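Local coordinates for protein CalG4 (Micromonospora echinospora, PDB 3IA7) that belongs to the GT-B superfamily of glycosyltransferase-like proteins, built from two Rossmann-like domains, at residues A[166-169]-A[170-174]; A[374-377]-A[378-382]. All blocks are in the same frame, centred on the assembly; numbering follows the deposited sequence.

Contact 1: A[166-169]-A[170-174]; sequences VDLL and GKYGV
The carbonyl oxygen of L169 is gripped by two backbone amides from the chain that turns back over the end of helix 159-170. V174 N reaches L169 O at 2.9 Å and Y172 N at 3.0 Å. Both donors lie well out of the carbonyl plane, one on each face, so the oxygen is clasped between them. Upstream, G170 N and K171 N still make ordinary helical bonds to V166 O and D167 O, and a water donates to both V166 O and V174 O, tying the last turn to the returning loop.

Beneath the clasp, V174 faces the helix and sets CB 3.9 Å from L169 CB, while its CG1, anti to the backbone N (chi1 173°), lies against both methyls of L169. Y181 of helix 178-182 packs on both residues. At the neighbouring helix position, L168 CD1 meets the Y172 ring at CE2, 3.9 Å away, and L168 O lies in the ring plane at its edge, 3.3 Å from CD2. The far end of that ring is fixed by a hydrogen bond between Y172 OH and E95 OE2, and R122 makes a cation-pi contact with it.

On the outer side, the extended K171 chain brings NZ within 3.5 Å of D167 OD2, a long salt bridge between exposed groups; a water flanks the pair, donating to D167 OD2 (2.7 Å) and only weakly accepting from K171 NZ.

G173 takes positive phi (76°), and its N bonds to G170 O at 3.1 Å; with V174 N on L169 O, this is a Schellman motif ending the helix.

Contact 2: A[374-377]-A[378-382]; sequences RRMQ and RDILS
This is a local contact within one alpha-helix, 367-381, in the C-terminal part of the GT-B fold: successive turns meet through i to i+4 backbone bonds and side chains on two faces. The four bonds run from R378 N, D379 N, I380 N and L381 N to the carbonyls of R374, R375, M376 and Q377, the last closing at 2.9 Å between L381 N and Q377 O.

On the buried face, selenomethionine M376 holds CG anti to its own N (chi1 -180°), which lays it 3.9 Å from I380 CD1. F314 of helix 307-315 and P194 cover both side chains. At the flank, in the conformer modelled here, D379 OD2 bonds to S196 OG, on the loop that also carries P194.

Q377 and R378 run side by side, amide and guanidinium planes 52° apart; Q377 NE2 is held by A315 O, while R378 also packs on G51 of the second subunit. A single water joins the polar side: it donates to R374 O (2.9 Å) and to Q377 OE1 (2.7 Å), and from the guanidinium plane of R378, at its edge, accepts from NE at 2.6 Å.

Both contacts are local and helical, but contact 1 finishes a helix with a change of chain direction, whereas contact 2 lies mostly within the regular turns of another. Their centres are 43 Å apart, on opposite sides of the chain's centre, and they share no element. Contact 1 is largely a surface contact, with L169 its buried residue and helices 75-98, 113-123 and 178-182 beneath it. Contact 2 is partly buried: M376 and I380 turn inward, and the second subunit reaches its outer side. Contact 1 has a long salt bridge and two bridging waters, while contact 2 has no salt bridge between its segments and one water with three partners.

Contact 1: A[166-169]-A[170-174]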
loop_
_atom_site.group_PDB
_atom_site.type_symbol
_atom_site.label_atom_id
_atom_site.label_comp_id
_atom_site.label_asym_id
_atom_site.label_seq_id
_atom_site.Cartn_x
_atom_site.Cartn_y
_atom_site.Cartn_z
ATOM N N VAL A 166 -34.617 11.399 19.007
ATOM C CA VAL A 166 -35.095 11.118 20.343
ATOM C C VAL A 166 -35.753 9.721 20.398
ATOM O O VAL A 166 -35.520 8.962 21.336
ATOM C CB VAL A 166 -36.116 12.189 20.859
ATOM C CG1 VAL A 166 -36.808 11.735 22.156
ATOM C CG2 VAL A 166 -35.393 13.508 21.083
ATOM N N ASP A 167 -36.592 9.433 19.415
ATOM C CA ASP A 167 -37.332 8.179 19.353
ATOM C C ASP A 167 -36.364 6.995 19.248
ATOM O O ASP A 167 -36.470 6.012 20.003
ATOM C CB ASP A 167 -38.286 8.188 18.152
ATOM C CG ASP A 167 -39.249 7.005 18.177
ATOM O OD1 ASP A 167 -40.186 6.987 18.996
ATOM O OD2 ASP A 167 -39.026 6.079 17.405
ATOM N N LEU A 168 -35.401 7.118 18.333
ATOM C CA LEU A 168 -34.417 6.040 18.074
ATOM C C LEU A 168 -33.573 5.775 19.331
ATOM O O LEU A 168 -33.412 4.640 19.760
ATOM C CB LEU A 168 -33.506 6.418 16.871
ATOM C CG LEU A 168 -32.345 5.448 16.567
ATOM C CD1 LEU A 168 -32.944 4.031 16.212
ATOM C CD2 LEU A 168 -31.420 5.925 15.457
ATOM N N LEU A 169 -32.975 6.829 19.896
ATOM C CA LEU A 169 -32.193 6.696 21.126
ATOM C C LEU A 169 -32.982 6.055 22.250
ATOM O O LEU A 169 -32.462 5.245 23.000
ATOM C CB LEU A 169 -31.732 8.086 21.599
ATOM C CG LEU A 169 -30.607 8.707 20.773
ATOM C CD1 LEU A 169 -30.153 10.080 21.438
ATOM C CD2 LEU A 169 -29.449 7.829 20.610
ATOM N N GLY A 170 -34.240 6.456 22.404
ATOM C CA GLY A 170 -35.103 5.906 23.445
ATOM C C GLY A 170 -35.302 4.406 23.303
ATOM O O GLY A 170 -35.425 3.697 24.301
ATOM N N LYS A 171 -35.351 3.923 22.052
ATOM C CA LYS A 171 -35.444 2.490 21.783
ATOM C C LYS A 171 -34.222 1.686 22.261
ATOM O O LYS A 171 -34.304 0.476 22.374
ATOM C CB LYS A 171 -35.677 2.228 20.284
ATOM C CG LYS A 171 -37.094 2.554 19.873
ATOM C CD LYS A 171 -37.255 2.463 18.359
ATOM C CE LYS A 171 -38.674 2.850 17.967
ATOM N NZ LYS A 171 -38.906 2.669 16.474
ATOM N N TYR A 172 -33.120 2.373 22.544
ATOM C CA TYR A 172 -31.878 1.773 23.025
ATOM C C TYR A 172 -31.598 2.134 24.501
ATOM O O TYR A 172 -30.491 1.924 25.010
ATOM C CB TYR A 172 -30.704 2.165 22.125
ATOM C CG TYR A 172 -30.737 1.455 20.794
ATOM C CD1 TYR A 172 -29.979 0.306 20.590
ATOM C CD2 TYR A 172 -31.618 1.863 19.773
ATOM C CE1 TYR A 172 -30.037 -0.412 19.368
ATOM C CE2 TYR A 172 -31.689 1.146 18.554
ATOM C CZ TYR A 172 -30.885 0.008 18.375
ATOM O OH TYR A 172 -30.913 -0.714 17.188
ATOM N N GLY A 173 -32.613 2.696 25.152
ATOM C CA GLY A 173 -32.565 3.028 26.571
ATOM C C GLY A 173 -31.730 4.285 26.811
ATOM O O GLY A 173 -31.307 4.505 27.940
ATOM N N VAL A 174 -31.539 5.109 25.765
ATOM C CA VAL A 174 -30.785 6.379 25.853
ATOM C C VAL A 174 -31.732 7.592 25.961
ATOM O O VAL A 174 -32.487 7.877 25.039
ATOM C CB VAL A 174 -29.822 6.534 24.647
ATOM C CG1 VAL A 174 -29.157 7.938 24.639
ATOM C CG2 VAL A 174 -28.745 5.483 24.729
HETATM O O HOH W 1 -34.213 9.519 23.828
HETATM O O HOH W 2 -37.063 5.462 15.590
#

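Contact 2: A[374-377]-A[378-382]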
loop_
_atom_site.group_PDB
_atom_site.type_symbol
_atom_site.label_atom_id
_atom_site.label_comp_id
_atom_site.label_asym_id
_atom_site.label_seq_id
_atom_site.Cartn_x
_atom_site.Cartn_y
_atom_site.Cartn_z
ATOM N N ARG A 374 8.625 19.203 5.136
ATOM C CA ARG A 374 9.565 18.184 5.622
ATOM C C ARG A 374 9.314 17.828 7.111
ATOM O O ARG A 374 9.393 16.661 7.487
ATOM C CB ARG A 374 10.998 18.620 5.377
ATOM C CG ARG A 374 11.328 18.436 3.919
ATOM C CD ARG A 374 12.759 18.642 3.629
ATOM N NE ARG A 374 12.971 18.728 2.188
ATOM C CZ ARG A 374 14.028 19.320 1.655
ATOM N NH1 ARG A 374 14.923 19.884 2.448
ATOM N NH2 ARG A 374 14.180 19.355 0.341
ATOM N N ARG A 375 8.973 18.828 7.925
ATOM C CA ARG A 375 8.552 18.579 9.325
ATOM C C ARG A 375 7.280 17.757 9.365
ATOM O O ARG A 375 7.149 16.808 10.170
ATOM C CB ARG A 375 8.408 19.905 10.100
ATOM C CG ARG A 375 9.763 20.533 10.519
ATOM C CD ARG A 375 9.974 20.466 12.077
ATOM N NE ARG A 375 10.667 21.660 12.593
ATOM C CZ ARG A 375 10.519 22.166 13.822
ATOM N NH1 ARG A 375 9.698 21.596 14.707
ATOM N NH2 ARG A 375 11.196 23.252 14.172
HETATM N N MSE A 376 6.339 18.068 8.475
HETATM C CA MSE A 376 5.084 17.266 8.400
HETATM C C MSE A 376 5.364 15.822 7.965
HETATM O O MSE A 376 4.729 14.897 8.455
HETATM C CB MSE A 376 4.037 17.898 7.433
HETATM C CG MSE A 376 2.703 17.078 7.338
HETATM SE SE MSE A 376 1.823 16.933 9.112
HETATM C CE MSE A 376 1.203 18.698 9.484
ATOM N N GLN A 377 6.274 15.642 7.017
ATOM C CA GLN A 377 6.701 14.301 6.600
ATOM C C GLN A 377 7.213 13.468 7.778
ATOM O O GLN A 377 6.876 12.273 7.915
ATOM C CB GLN A 377 7.778 14.384 5.503
ATOM C CG GLN A 377 8.400 13.028 5.073
ATOM C CD GLN A 377 9.438 13.205 3.940
ATOM O OE1 GLN A 377 10.133 14.195 3.894
ATOM N NE2 GLN A 377 9.551 12.215 3.063
ATOM N N ARG A 378 8.040 14.080 8.602
ATOM C CA ARG A 378 8.582 13.401 9.790
ATOM C C ARG A 378 7.458 13.053 10.779
ATOM O O ARG A 378 7.465 11.929 11.293
ATOM C CB ARG A 378 9.759 14.210 10.394
ATOM C CG ARG A 378 11.073 14.181 9.479
ATOM C CD ARG A 378 11.425 12.723 8.976
ATOM N NE ARG A 378 11.820 12.640 7.543
ATOM C CZ ARG A 378 12.349 11.570 6.931
ATOM N NH1 ARG A 378 12.595 10.449 7.601
ATOM N NH2 ARG A 378 12.671 11.626 5.638
ATOM N N ASP A 379 6.511 13.980 10.992
ATOM C CA ASP A 379 5.334 13.726 11.843
ATOM C C ASP A 379 4.590 12.487 11.364
ATOM O O ASP A 379 4.371 11.552 12.152
ATOM C CB ASP A 379 4.407 14.944 11.890
ATOM C CG ASP A 379 5.030 16.115 12.605
ATOM O OD1 ASP A 379 6.108 15.979 13.222
ATOM O OD2 ASP A 379 4.437 17.196 12.557
ATOM N N ILE A 380 4.292 12.449 10.061
ATOM C CA ILE A 380 3.568 11.331 9.463
ATOM C C ILE A 380 4.339 10.028 9.620
ATOM O O ILE A 380 3.754 8.987 9.987
ATOM C CB ILE A 380 3.262 11.593 7.966
ATOM C CG1 ILE A 380 2.222 12.745 7.850
ATOM C CG2 ILE A 380 2.772 10.257 7.220
ATOM C CD1 ILE A 380 2.140 13.338 6.414
ATOM N N LEU A 381 5.634 10.073 9.320
ATOM C CA LEU A 381 6.452 8.877 9.421
ATOM C C LEU A 381 6.480 8.357 10.858
ATOM O O LEU A 381 6.446 7.147 11.083
ATOM C CB LEU A 381 7.856 9.077 8.851
ATOM C CG LEU A 381 8.870 7.977 9.272
ATOM C CD1 LEU A 381 8.644 6.680 8.463
ATOM C CD2 LEU A 381 10.347 8.445 9.259
ATOM N N SER A 382 6.462 9.248 11.828
ATOM C CA SER A 382 6.509 8.830 13.224
ATOM C C SER A 382 5.124 8.537 13.845
ATOM O O SER A 382 5.044 8.230 15.019
ATOM C CB SER A 382 7.308 9.868 14.037
ATOM O OG SER A 382 6.480 10.972 14.259
HETATM O O HOH W 3 11.318 14.859 6.242
#